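Local coordinates for protein CalG4 (PDB 3IA7) that adopts the two-domain GT-B fold, with two Rossmann-like parallel-sheet domains, and is related to the erythromycin biosynthesis protein CIII family, at residues K195-F200 with A334-E339; F242-E247 with G269-A274; C252-A257 with L351-I356. All blocks are in the same frame, centred on the assembly; numbering follows the deposited sequence.

In the fold
Interaction 1 is a buried contact between the two domains: segment 195-200, between strands 189-191 and 208-210, belongs to the domain of the seven-strand sheet, and helix 331-339 to that of the six-strand sheet. Interactions 2 and 3 stay within the six-strand domain and share helix 246-256. At the start of that helix, interaction 2 joins two loops at the surface; toward its end, interaction 3 packs it against the beginning of helix 353-365 in a largely buried contact. Chemistry follows position. An arginine gripping backbone carbonyls dominates interaction 1, whereas interactions 2 and 3 have no hydrogen bond across them and rest on slid aromatic rings and leucine in one, close aliphatic packing in the other.

Interaction 1 of 3, residues K195-F200 with A334-E339; sequences KSFQPF and AERVIE
R336 leaves its helix with CG trans to the backbone N (chi1 -170°), and a bend at chi2 lets its chain run over the F197 ring before the guanidinium reaches loop 195-200. The two side chains run past each other in opposite directions: R336 CG sits 3.9 Å from the centroid of the F197 ring and 22° off the normal, a CH-pi contact over the face but displaced toward the rim. V337 CG2 reaches the edge of that ring, 4.0 Å from F197 CE1.

The one strong hydrogen bond between the segments is from R336 NE to F197 O, over 2.7 Å with an N-H...O angle of 166°; the acceptor lies near the guanidinium plane, although the donor stands above the carbonyl plane. R336 NH2 adds a weak bond to S196 O at 3.3 Å and another to a water that donates to Q198 O. Within its own helix, R336 NH1 makes a 3.0 Å salt bridge to E339 OE1, which lies in the guanidinium plane but is met from above the carboxylate plane. P199 CA covers one guanidinium face. These partners should fix the group's rotation.

Outside the pair, S196 OG bonds D379 and Q198 OE1 the backbone N of A135. The contact belongs to the interdomain junction of a GT-B fold, a loop of one Rossmann-like domain meeting a helix of the other.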
ATOM      1  N   LYS A 195     -13.330  -6.943  13.241  1.00 11.38           N
ATOM      2  CA  LYS A 195     -14.235  -7.837  13.921  1.00 11.79           C
ATOM      3  C   LYS A 195     -15.714  -7.411  13.803  1.00 12.46           C
ATOM      4  O   LYS A 195     -16.639  -8.260  13.718  1.00 12.57           O
ATOM      5  CB  LYS A 195     -13.827  -7.955  15.399  1.00 13.26           C
ATOM      6  CG  LYS A 195     -14.548  -9.097  16.100  1.00 13.24           C
ATOM      7  CD  LYS A 195     -13.952  -9.299  17.523  1.00 16.28           C
ATOM      8  CE  LYS A 195     -14.468 -10.594  18.138  1.00 17.40           C
ATOM      9  NZ  LYS A 195     -13.924 -10.706  19.501  1.00 18.77           N
ATOM     10  N   SER A 196     -15.968  -6.101  13.807  1.00 13.17           N
ATOM     11  CA  SER A 196     -17.354  -5.681  13.811  1.00 14.49           C
ATOM     12  C   SER A 196     -18.064  -6.035  12.500  1.00 14.68           C
ATOM     13  O   SER A 196     -19.297  -5.920  12.419  1.00 14.54           O
ATOM     14  CB  SER A 196     -17.490  -4.172  14.071  1.00 15.54           C
ATOM     15  OG  SER A 196     -16.757  -3.451  13.107  1.00 15.23           O
ATOM     16  N   PHE A 197     -17.288  -6.268  11.443  1.00 13.82           N
ATOM     17  CA  PHE A 197     -17.880  -6.555  10.132  1.00 13.04           C
ATOM     18  C   PHE A 197     -18.259  -8.053  10.080  1.00 14.53           C
ATOM     19  O   PHE A 197     -19.061  -8.472   9.234  1.00 15.30           O
ATOM     20  CB  PHE A 197     -16.886  -6.244   8.999  1.00 13.67           C
ATOM     21  CG  PHE A 197     -17.524  -6.175   7.625  1.00 12.72           C
ATOM     22  CD1 PHE A 197     -18.537  -5.249   7.373  1.00 14.29           C
ATOM     23  CD2 PHE A 197     -17.082  -6.995   6.597  1.00 18.97           C
ATOM     24  CE1 PHE A 197     -19.155  -5.151   6.077  1.00 16.03           C
ATOM     25  CE2 PHE A 197     -17.669  -6.889   5.276  1.00 18.93           C
ATOM     26  CZ  PHE A 197     -18.711  -5.944   5.050  1.00 15.53           C
ATOM     27  N   GLN A 198     -17.717  -8.855  11.000  1.00 13.26           N
ATOM     28  CA  GLN A 198     -18.018 -10.287  11.045  1.00 12.24           C
ATOM     29  C   GLN A 198     -19.425 -10.641  11.630  1.00 13.37           C
ATOM     30  O   GLN A 198     -19.733 -10.330  12.823  1.00 12.40           O
ATOM     31  CB  GLN A 198     -16.938 -10.995  11.889  1.00 12.43           C
ATOM     32  CG  GLN A 198     -17.249 -12.443  12.208  1.00 11.79           C
ATOM     33  CD  GLN A 198     -17.063 -13.368  10.990  1.00 11.70           C
ATOM     34  OE1 GLN A 198     -16.107 -13.204  10.222  1.00 11.81           O
ATOM     35  NE2 GLN A 198     -17.942 -14.388  10.846  1.00 11.71           N
ATOM     36  N   PRO A 199     -20.258 -11.376  10.851  1.00 13.02           N
ATOM     37  CA  PRO A 199     -21.538 -11.894  11.429  1.00 14.50           C
ATOM     38  C   PRO A 199     -21.273 -12.798  12.651  1.00 14.41           C
ATOM     39  O   PRO A 199     -20.315 -13.594  12.602  1.00 14.39           O
ATOM     40  CB  PRO A 199     -22.156 -12.725  10.266  1.00 14.92           C
ATOM     41  CG  PRO A 199     -21.501 -12.191   8.991  1.00 15.04           C
ATOM     42  CD  PRO A 199     -20.076 -11.768   9.432  1.00 14.40           C
ATOM     43  N   PHE A 200     -22.071 -12.672  13.728  1.00 13.97           N
ATOM     44  CA  PHE A 200     -21.873 -13.482  14.977  1.00 16.09           C
ATOM     45  C   PHE A 200     -20.451 -13.368  15.594  1.00 15.05           C
ATOM     46  O   PHE A 200     -19.964 -14.337  16.197  1.00 12.70           O
ATOM     47  CB  PHE A 200     -22.193 -14.980  14.717  1.00 16.41           C
ATOM     48  CG  PHE A 200     -23.605 -15.220  14.263  1.00 20.38           C
ATOM     49  CD1 PHE A 200     -24.617 -15.513  15.189  1.00 22.60           C
ATOM     50  CD2 PHE A 200     -23.942 -15.124  12.918  1.00 22.81           C
ATOM     51  CE1 PHE A 200     -25.944 -15.717  14.767  1.00 25.40           C
ATOM     52  CE2 PHE A 200     -25.275 -15.320  12.489  1.00 22.68           C
ATOM     53  CZ  PHE A 200     -26.268 -15.616  13.403  1.00 22.00           C
ATOM     54  N   ALA A 334     -21.747  -7.139   0.130  1.00 18.17           N
ATOM     55  CA  ALA A 334     -22.809  -6.196  -0.108  1.00 17.62           C
ATOM     56  C   ALA A 334     -23.970  -6.362   0.881  1.00 17.01           C
ATOM     57  O   ALA A 334     -24.466  -5.384   1.417  1.00 15.76           O
ATOM     58  CB  ALA A 334     -23.320  -6.282  -1.566  1.00 18.63           C
ATOM     59  N   GLU A 335     -24.426  -7.586   1.102  1.00 16.69           N
ATOM     60  CA  GLU A 335     -25.550  -7.754   2.022  1.00 17.04           C
ATOM     61  C   GLU A 335     -25.152  -7.314   3.431  1.00 14.88           C
ATOM     62  O   GLU A 335     -25.939  -6.701   4.137  1.00 15.10           O
ATOM     63  CB  GLU A 335     -26.080  -9.197   2.017  1.00 17.95           C
ATOM     64  CG  GLU A 335     -26.762  -9.631   0.703  1.00 22.52           C
ATOM     65  CD  GLU A 335     -28.036  -8.836   0.322  1.00 31.41           C
ATOM     66  OE1 GLU A 335     -28.715  -8.270   1.227  1.00 33.85           O
ATOM     67  OE2 GLU A 335     -28.369  -8.799  -0.901  1.00 33.04           O
ATOM     68  N   ARG A 336     -23.911  -7.599   3.830  1.00 14.25           N
ATOM     69  CA  ARG A 336     -23.424  -7.159   5.148  1.00 11.57           C
ATOM     70  C   ARG A 336     -23.410  -5.625   5.294  1.00 11.04           C
ATOM     71  O   ARG A 336     -23.868  -5.086   6.288  1.00 10.06           O
ATOM     72  CB  ARG A 336     -22.066  -7.790   5.484  1.00 11.21           C
ATOM     73  CG  ARG A 336     -21.605  -7.562   6.949  1.00  9.71           C
ATOM     74  CD  ARG A 336     -22.392  -8.422   8.000  1.00  8.58           C
ATOM     75  NE  ARG A 336     -21.767  -8.265   9.306  1.00 10.79           N
ATOM     76  CZ  ARG A 336     -22.401  -8.209  10.465  1.00 13.04           C
ATOM     77  NH1 ARG A 336     -23.722  -8.330  10.508  1.00 11.36           N
ATOM     78  NH2 ARG A 336     -21.700  -8.014  11.575  1.00 10.52           N
ATOM     79  N   VAL A 337     -22.934  -4.925   4.273  1.00 11.06           N
ATOM     80  CA  VAL A 337     -22.957  -3.463   4.258  1.00 12.72           C
ATOM     81  C   VAL A 337     -24.379  -2.916   4.453  1.00 12.48           C
ATOM     82  O   VAL A 337     -24.586  -2.015   5.254  1.00 12.29           O
ATOM     83  CB  VAL A 337     -22.306  -2.909   2.975  1.00 12.59           C
ATOM     84  CG1 VAL A 337     -22.563  -1.444   2.796  1.00 12.03           C
ATOM     85  CG2 VAL A 337     -20.768  -3.217   3.011  1.00 12.13           C
ATOM     86  N   ILE A 338     -25.345  -3.466   3.731  1.00 14.07           N
ATOM     87  CA  ILE A 338     -26.756  -3.041   3.879  1.00 16.90           C
ATOM     88  C   ILE A 338     -27.292  -3.406   5.273  1.00 16.37           C
ATOM     89  O   ILE A 338     -27.917  -2.583   5.942  1.00 16.48           O
ATOM     90  CB  ILE A 338     -27.654  -3.679   2.770  1.00 17.79           C
ATOM     91  CG1 ILE A 338     -27.169  -3.345   1.339  1.00 20.70           C
ATOM     92  CG2 ILE A 338     -29.146  -3.355   2.977  1.00 19.32           C
ATOM     93  CD1 ILE A 338     -26.615  -1.922   1.111  1.00 28.61           C
ATOM     94  N   GLU A 339     -27.011  -4.627   5.722  1.00 16.87           N
ATOM     95  CA  GLU A 339     -27.418  -5.081   7.063  1.00 17.72           C
ATOM     96  C   GLU A 339     -26.926  -4.166   8.197  1.00 15.55           C
ATOM     97  O   GLU A 339     -27.631  -3.891   9.182  1.00 14.68           O
ATOM     98  CB  GLU A 339     -26.896  -6.513   7.294  1.00 17.52           C
ATOM     99  CG  GLU A 339     -27.532  -7.223   8.443  1.00 21.38           C
ATOM    100  CD  GLU A 339     -26.764  -8.459   8.909  1.00 21.91           C
ATOM    101  OE1 GLU A 339     -25.713  -8.818   8.303  1.00 20.63           O
ATOM    102  OE2 GLU A 339     -27.233  -9.058   9.919  1.00 24.93           O
TER
HETATM  103  O   HOH W   1     -21.196  -9.034  14.516  1.00 40.62           O

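Interaction 2 of 3, residues F242-E247 with G269-A274; sequences FNEHPE and GFLDPA
One face of the F242 ring is met by F270 CE2, which stands 4.0 Å above the plane and is offset toward the rim. The planes are near parallel, at 21°, but with centroids 5.3 Å apart the two rings are slid so far that they barely overlap. The side chains lie side by side and point the same way. The F270 ring also leans on the backbone, with its CD2 3.9 Å from F242 CA.

The more enclosed half of the contact is carried by L271, a buried residue between exposed neighbours. Its CD1 branch comes against the start of the E244 side chain, 3.8 Å from E244 CB, while the bend of E244 at chi2 takes the carboxylate away. The other branch, L271 CD2, lies 4.2 Å from P246 N, just where the helix begins. No hydrogen bond links the segments; within 269-274 an Asx turn has A274 N donating to D272 OD1 (2.9 Å), and G269 N and L271 O are bonded to N240 and Q287.

H245, the N-cap residue, turns its ring to F326, and P246 rests on V275 and L276. The two loops follow strands 233-237 and 262-266, adjacent and parallel in the sheet; the first leads into helix 246-256 and the second goes on toward strand 283-286.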
ATOM      1  N   PHE A 242     -13.259  -7.821 -16.285  1.00 37.37           N
ATOM      2  CA  PHE A 242     -12.985  -8.530 -17.546  1.00 38.35           C
ATOM      3  C   PHE A 242     -14.046  -8.152 -18.592  1.00 38.06           C
ATOM      4  O   PHE A 242     -13.826  -8.282 -19.801  1.00 38.42           O
ATOM      5  CB  PHE A 242     -12.970 -10.054 -17.339  1.00 38.92           C
ATOM      6  CG  PHE A 242     -12.036 -10.523 -16.244  1.00 40.52           C
ATOM      7  CD1 PHE A 242     -12.403 -10.422 -14.896  1.00 41.95           C
ATOM      8  CD2 PHE A 242     -10.801 -11.091 -16.561  1.00 41.56           C
ATOM      9  CE1 PHE A 242     -11.544 -10.864 -13.877  1.00 42.08           C
ATOM     10  CE2 PHE A 242      -9.936 -11.540 -15.553  1.00 42.17           C
ATOM     11  CZ  PHE A 242     -10.310 -11.421 -14.206  1.00 41.27           C
ATOM     12  N   ASN A 243     -15.193  -7.685 -18.096  1.00 37.83           N
ATOM     13  CA  ASN A 243     -16.323  -7.259 -18.923  1.00 37.08           C
ATOM     14  C   ASN A 243     -16.387  -5.739 -19.123  1.00 36.30           C
ATOM     15  O   ASN A 243     -16.054  -4.958 -18.232  1.00 36.32           O
ATOM     16  CB  ASN A 243     -17.649  -7.801 -18.357  1.00 37.17           C
ATOM     17  CG  ASN A 243     -17.645  -9.328 -18.199  1.00 37.13           C
ATOM     18  OD1 ASN A 243     -18.113 -10.061 -19.077  1.00 36.17           O
ATOM     19  ND2 ASN A 243     -17.101  -9.806 -17.082  1.00 36.90           N
ATOM     20  N   GLU A 244     -16.804  -5.348 -20.322  1.00 35.51           N
ATOM     21  CA  GLU A 244     -16.922  -3.960 -20.710  1.00 34.40           C
ATOM     22  C   GLU A 244     -18.289  -3.448 -20.239  1.00 33.04           C
ATOM     23  O   GLU A 244     -19.323  -3.866 -20.776  1.00 32.95           O
ATOM     24  CB  GLU A 244     -16.807  -3.817 -22.251  1.00 34.95           C
ATOM     25  CG  GLU A 244     -15.576  -4.481 -22.944  1.00 36.44           C
ATOM     26  CD  GLU A 244     -15.839  -5.909 -23.461  1.00 39.13           C
ATOM     27  OE1 GLU A 244     -16.618  -6.658 -22.819  1.00 41.09           O
ATOM     28  OE2 GLU A 244     -15.259  -6.295 -24.511  1.00 38.34           O
ATOM     29  N   HIS A 245     -18.311  -2.568 -19.238  1.00 30.93           N
ATOM     30  CA  HIS A 245     -19.565  -1.890 -18.852  1.00 29.35           C
ATOM     31  C   HIS A 245     -19.497  -0.379 -19.132  1.00 27.47           C
ATOM     32  O   HIS A 245     -19.644   0.426 -18.209  1.00 27.24           O
ATOM     33  CB  HIS A 245     -19.979  -2.193 -17.389  1.00 29.49           C
ATOM     34  CG  HIS A 245     -20.385  -3.620 -17.165  1.00 30.60           C
ATOM     35  ND1 HIS A 245     -19.646  -4.492 -16.391  1.00 31.23           N
ATOM     36  CD2 HIS A 245     -21.432  -4.337 -17.642  1.00 30.52           C
ATOM     37  CE1 HIS A 245     -20.224  -5.682 -16.398  1.00 30.35           C
ATOM     38  NE2 HIS A 245     -21.309  -5.615 -17.149  1.00 29.93           N
ATOM     39  N   PRO A 246     -19.272   0.006 -20.414  1.00 25.84           N
ATOM     40  CA  PRO A 246     -19.095   1.414 -20.723  1.00 24.34           C
ATOM     41  C   PRO A 246     -20.366   2.241 -20.470  1.00 23.15           C
ATOM     42  O   PRO A 246     -20.273   3.399 -20.047  1.00 21.77           O
ATOM     43  CB  PRO A 246     -18.744   1.404 -22.208  1.00 24.61           C
ATOM     44  CG  PRO A 246     -19.311   0.125 -22.743  1.00 24.72           C
ATOM     45  CD  PRO A 246     -19.183  -0.837 -21.624  1.00 25.84           C
ATOM     46  N   GLU A 247     -21.526   1.626 -20.714  1.00 21.29           N
ATOM     47  CA  GLU A 247     -22.845   2.257 -20.533  1.00 20.65           C
ATOM     48  C   GLU A 247     -23.032   2.750 -19.094  1.00 19.26           C
ATOM     49  O   GLU A 247     -23.512   3.860 -18.868  1.00 18.21           O
ATOM     50  CB  GLU A 247     -23.949   1.255 -20.903  1.00 21.50           C
ATOM     51  CG  GLU A 247     -23.891  -0.092 -20.121  1.00 26.94           C
ATOM     52  CD  GLU A 247     -22.895  -1.137 -20.701  1.00 32.14           C
ATOM     53  OE1 GLU A 247     -22.463  -1.010 -21.877  1.00 33.03           O
ATOM     54  OE2 GLU A 247     -22.559  -2.098 -19.961  1.00 35.04           O
ATOM     55  N   GLY A 269      -8.281  -2.276 -16.211  1.00 16.83           N
ATOM     56  CA  GLY A 269      -7.242  -2.383 -17.209  1.00 17.33           C
ATOM     57  C   GLY A 269      -7.709  -2.999 -18.489  1.00 19.76           C
ATOM     58  O   GLY A 269      -6.898  -3.236 -19.391  1.00 19.40           O
ATOM     59  N   PHE A 270      -9.013  -3.281 -18.575  1.00 21.40           N
ATOM     60  CA  PHE A 270      -9.576  -3.989 -19.728  1.00 23.79           C
ATOM     61  C   PHE A 270     -10.493  -3.094 -20.570  1.00 24.05           C
ATOM     62  O   PHE A 270     -11.003  -3.529 -21.601  1.00 25.25           O
ATOM     63  CB  PHE A 270     -10.333  -5.241 -19.261  1.00 24.78           C
ATOM     64  CG  PHE A 270      -9.450  -6.282 -18.634  1.00 27.01           C
ATOM     65  CD1 PHE A 270      -8.430  -6.893 -19.368  1.00 29.58           C
ATOM     66  CD2 PHE A 270      -9.627  -6.640 -17.308  1.00 29.08           C
ATOM     67  CE1 PHE A 270      -7.607  -7.856 -18.788  1.00 30.75           C
ATOM     68  CE2 PHE A 270      -8.820  -7.589 -16.713  1.00 30.76           C
ATOM     69  CZ  PHE A 270      -7.796  -8.205 -17.449  1.00 30.74           C
ATOM     70  N   LEU A 271     -10.686  -1.848 -20.139  1.00 23.97           N
ATOM     71  CA  LEU A 271     -11.548  -0.902 -20.863  1.00 24.66           C
ATOM     72  C   LEU A 271     -10.751   0.337 -21.269  1.00 24.99           C
ATOM     73  O   LEU A 271     -10.115   0.972 -20.422  1.00 25.48           O
ATOM     74  CB  LEU A 271     -12.775  -0.513 -19.998  1.00 23.76           C
ATOM     75  CG  LEU A 271     -14.031   0.086 -20.643  1.00 24.86           C
ATOM     76  CD1 LEU A 271     -14.567  -0.834 -21.790  1.00 23.56           C
ATOM     77  CD2 LEU A 271     -15.133   0.349 -19.618  1.00 24.76           C
ATOM     78  N   ASP A 272     -10.769   0.658 -22.563  1.00 25.52           N
ATOM     79  CA  ASP A 272     -10.182   1.888 -23.102  1.00 26.39           C
ATOM     80  C   ASP A 272     -11.086   3.070 -22.714  1.00 27.15           C
ATOM     81  O   ASP A 272     -12.268   3.070 -23.058  1.00 26.71           O
ATOM     82  CB  ASP A 272     -10.080   1.752 -24.631  1.00 27.32           C
ATOM     83  CG  ASP A 272      -9.426   2.968 -25.324  1.00 28.66           C
ATOM     84  OD1 ASP A 272      -9.184   4.019 -24.685  1.00 30.39           O
ATOM     85  OD2 ASP A 272      -9.173   2.865 -26.553  1.00 30.32           O
ATOM     86  N   PRO A 273     -10.551   4.068 -21.975  1.00 27.27           N
ATOM     87  CA  PRO A 273     -11.397   5.223 -21.616  1.00 28.03           C
ATOM     88  C   PRO A 273     -11.914   6.022 -22.821  1.00 27.97           C
ATOM     89  O   PRO A 273     -12.908   6.729 -22.706  1.00 28.79           O
ATOM     90  CB  PRO A 273     -10.503   6.060 -20.676  1.00 27.44           C
ATOM     91  CG  PRO A 273      -9.092   5.604 -20.983  1.00 27.47           C
ATOM     92  CD  PRO A 273      -9.196   4.176 -21.402  1.00 27.91           C
ATOM     93  N   ALA A 274     -11.284   5.879 -23.981  1.00 28.05           N
ATOM     94  CA  ALA A 274     -11.791   6.527 -25.193  1.00 27.56           C
ATOM     95  C   ALA A 274     -13.172   5.995 -25.583  1.00 27.32           C
ATOM     96  O   ALA A 274     -13.966   6.710 -26.192  1.00 26.86           O
ATOM     97  CB  ALA A 274     -10.811   6.348 -26.362  1.00 27.49           C
TER

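Interaction 3 of 3, residues C252-A257 with L351-I356; sequences CAQAFA and LEPASI
I356 and F256 cross at about a right angle, with I356 CG2 4.0 Å from F256 CE2 and approaching the ring obliquely. The isoleucine is the branched piece that spans the interface: its CB, CG2 and CD1 between them meet A255, F256 and C252. Its CB faces A255 CB at 4.0 Å. Its CG1 arm, placed anti to the carbonyl carbon (chi1 -66°), carries CD1 back to C252, where it lies 4.2 Å from C252 SG.

P353 takes the other flank. Q254 lies beside it, pointing the same way: the glutamine chain is extended beyond CG and brings Q254 OE1 to 3.7 Å from P353 CG, which is not a hydrogen bond. P353 CB is pressed to the backbone, 3.6 Å from A255 N. The small side chain of A255 is consistent with this closeness, the A255 and P353 CA atoms being 4.1 Å apart.

A255 O is bonded by R357 NH1. Beneath the helices lies the six-strand sheet: C252 and I356 both touch L302 of strand 298-303, C252 also reaches V236 and M265, and F256 packs on L234 and V263 and edge-to-face with W261. Because strands 233-237 and 262-266 are parallel neighbours joined through it, helix 246-256 is the helix of a beta-alpha-beta crossover, with the start of helix 353-365 beside it.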
ATOM      1  N   CYS A 252     -23.132   7.224 -15.259  1.00 14.87           N
ATOM      2  CA  CYS A 252     -22.568   7.897 -14.069  1.00 15.87           C
ATOM      3  C   CYS A 252     -22.112   9.292 -14.421  1.00 16.22           C
ATOM      4  O   CYS A 252     -22.387  10.235 -13.673  1.00 16.97           O
ATOM      5  CB  CYS A 252     -21.385   7.088 -13.463  1.00 15.04           C
ATOM      6  SG  CYS A 252     -21.923   5.626 -12.580  1.00 18.44           S
ATOM      7  N   ALA A 253     -21.445   9.434 -15.579  1.00 16.62           N
ATOM      8  CA  ALA A 253     -20.972  10.732 -16.025  1.00 17.61           C
ATOM      9  C   ALA A 253     -22.161  11.641 -16.263  1.00 18.11           C
ATOM     10  O   ALA A 253     -22.173  12.803 -15.799  1.00 18.50           O
ATOM     11  CB  ALA A 253     -20.125  10.597 -17.348  1.00 17.35           C
ATOM     12  N   GLN A 254     -23.159  11.111 -16.984  1.00 17.26           N
ATOM     13  CA  GLN A 254     -24.410  11.842 -17.270  1.00 18.56           C
ATOM     14  C   GLN A 254     -25.107  12.307 -15.974  1.00 17.61           C
ATOM     15  O   GLN A 254     -25.530  13.456 -15.873  1.00 16.03           O
ATOM     16  CB  GLN A 254     -25.366  11.014 -18.173  1.00 17.44           C
ATOM     17  CG  GLN A 254     -24.859  10.881 -19.637  1.00 20.00           C
ATOM     18  CD  GLN A 254     -25.370   9.631 -20.440  1.00 21.48           C
ATOM     19  OE1 GLN A 254     -26.151   8.790 -19.958  1.00 25.63           O
ATOM     20  NE2 GLN A 254     -24.902   9.526 -21.677  1.00 23.03           N
ATOM     21  N   ALA A 255     -25.157  11.424 -14.977  1.00 17.58           N
ATOM     22  CA  ALA A 255     -25.777  11.720 -13.691  1.00 17.80           C
ATOM     23  C   ALA A 255     -25.245  12.995 -12.997  1.00 17.83           C
ATOM     24  O   ALA A 255     -26.010  13.744 -12.425  1.00 19.29           O
ATOM     25  CB  ALA A 255     -25.676  10.507 -12.755  1.00 16.64           C
ATOM     26  N   PHE A 256     -23.952  13.257 -13.081  1.00 17.96           N
ATOM     27  CA  PHE A 256     -23.352  14.392 -12.357  1.00 17.03           C
ATOM     28  C   PHE A 256     -22.902  15.595 -13.232  1.00 17.26           C
ATOM     29  O   PHE A 256     -22.357  16.584 -12.707  1.00 16.41           O
ATOM     30  CB  PHE A 256     -22.221  13.899 -11.412  1.00 18.39           C
ATOM     31  CG  PHE A 256     -22.694  12.888 -10.384  1.00 18.42           C
ATOM     32  CD1 PHE A 256     -23.248  13.322  -9.163  1.00 19.19           C
ATOM     33  CD2 PHE A 256     -22.677  11.512 -10.677  1.00 17.55           C
ATOM     34  CE1 PHE A 256     -23.740  12.394  -8.226  1.00 18.13           C
ATOM     35  CE2 PHE A 256     -23.184  10.570  -9.757  1.00 15.20           C
ATOM     36  CZ  PHE A 256     -23.699  11.020  -8.538  1.00 16.49           C
ATOM     37  N   ALA A 257     -23.128  15.513 -14.542  1.00 16.26           N
ATOM     38  CA  ALA A 257     -22.914  16.666 -15.432  1.00 17.61           C
ATOM     39  C   ALA A 257     -23.711  17.897 -14.942  1.00 18.30           C
ATOM     40  O   ALA A 257     -24.887  17.786 -14.574  1.00 18.22           O
ATOM     41  CB  ALA A 257     -23.328  16.324 -16.886  1.00 17.36           C
ATOM     42  N   LEU A 351     -30.657   2.281 -12.517  1.00 19.08           N
ATOM     43  CA  LEU A 351     -29.383   2.834 -13.006  1.00 19.52           C
ATOM     44  C   LEU A 351     -29.475   3.931 -14.080  1.00 19.81           C
ATOM     45  O   LEU A 351     -28.486   4.205 -14.768  1.00 19.90           O
ATOM     46  CB  LEU A 351     -28.504   1.704 -13.554  1.00 19.88           C
ATOM     47  CG  LEU A 351     -28.231   0.538 -12.609  1.00 20.58           C
ATOM     48  CD1 LEU A 351     -27.548  -0.618 -13.391  1.00 22.71           C
ATOM     49  CD2 LEU A 351     -27.421   1.038 -11.415  1.00 19.79           C
ATOM     50  N   GLU A 352     -30.653   4.532 -14.247  1.00 19.38           N
ATOM     51  CA  GLU A 352     -30.780   5.730 -15.075  1.00 18.83           C
ATOM     52  C   GLU A 352     -29.951   6.848 -14.422  1.00 17.81           C
ATOM     53  O   GLU A 352     -29.824   6.872 -13.189  1.00 15.95           O
ATOM     54  CB  GLU A 352     -32.256   6.130 -15.209  1.00 19.29           C
ATOM     55  CG  GLU A 352     -33.153   5.023 -15.801  1.00 22.97           C
ATOM     56  CD  GLU A 352     -33.253   5.042 -17.321  1.00 29.25           C
ATOM     57  OE1 GLU A 352     -34.406   5.054 -17.832  1.00 32.23           O
ATOM     58  OE2 GLU A 352     -32.200   5.031 -18.015  1.00 32.50           O
ATOM     59  N   PRO A 353     -29.356   7.757 -15.227  1.00 17.18           N
ATOM     60  CA  PRO A 353     -28.533   8.831 -14.597  1.00 16.72           C
ATOM     61  C   PRO A 353     -29.174   9.575 -13.402  1.00 15.96           C
ATOM     62  O   PRO A 353     -28.501   9.813 -12.405  1.00 14.84           O
ATOM     63  CB  PRO A 353     -28.255   9.783 -15.762  1.00 16.66           C
ATOM     64  CG  PRO A 353     -28.295   8.900 -16.964  1.00 16.90           C
ATOM     65  CD  PRO A 353     -29.339   7.846 -16.697  1.00 17.27           C
ATOM     66  N   ALA A 354     -30.455   9.928 -13.488  1.00 15.73           N
ATOM     67  CA  ALA A 354     -31.118  10.640 -12.384  1.00 16.02           C
ATOM     68  C   ALA A 354     -31.247   9.748 -11.150  1.00 16.51           C
ATOM     69  O   ALA A 354     -31.132  10.207  -9.997  1.00 16.98           O
ATOM     70  CB  ALA A 354     -32.479  11.133 -12.808  1.00 15.94           C
ATOM     71  N   SER A 355     -31.515   8.474 -11.375  1.00 16.44           N
ATOM     72  CA  SER A 355     -31.556   7.539 -10.269  1.00 17.91           C
ATOM     73  C   SER A 355     -30.210   7.446  -9.549  1.00 17.45           C
ATOM     74  O   SER A 355     -30.144   7.409  -8.312  1.00 16.62           O
ATOM     75  CB  SER A 355     -32.009   6.161 -10.758  1.00 19.05           C
ATOM     76  OG  SER A 355     -31.925   5.245  -9.675  1.00 22.30           O
ATOM     77  N   ILE A 356     -29.128   7.418 -10.323  1.00 16.32           N
ATOM     78  CA  ILE A 356     -27.772   7.346  -9.753  1.00 15.53           C
ATOM     79  C   ILE A 356     -27.452   8.593  -8.931  1.00 15.52           C
ATOM     80  O   ILE A 356     -27.010   8.498  -7.781  1.00 15.06           O
ATOM     81  CB  ILE A 356     -26.708   7.179 -10.854  1.00 16.31           C
ATOM     82  CG1 ILE A 356     -26.858   5.829 -11.559  1.00 16.19           C
ATOM     83  CG2 ILE A 356     -25.269   7.256 -10.308  1.00 15.70           C
ATOM     84  CD1 ILE A 356     -26.103   5.778 -12.898  1.00 15.40           C
TER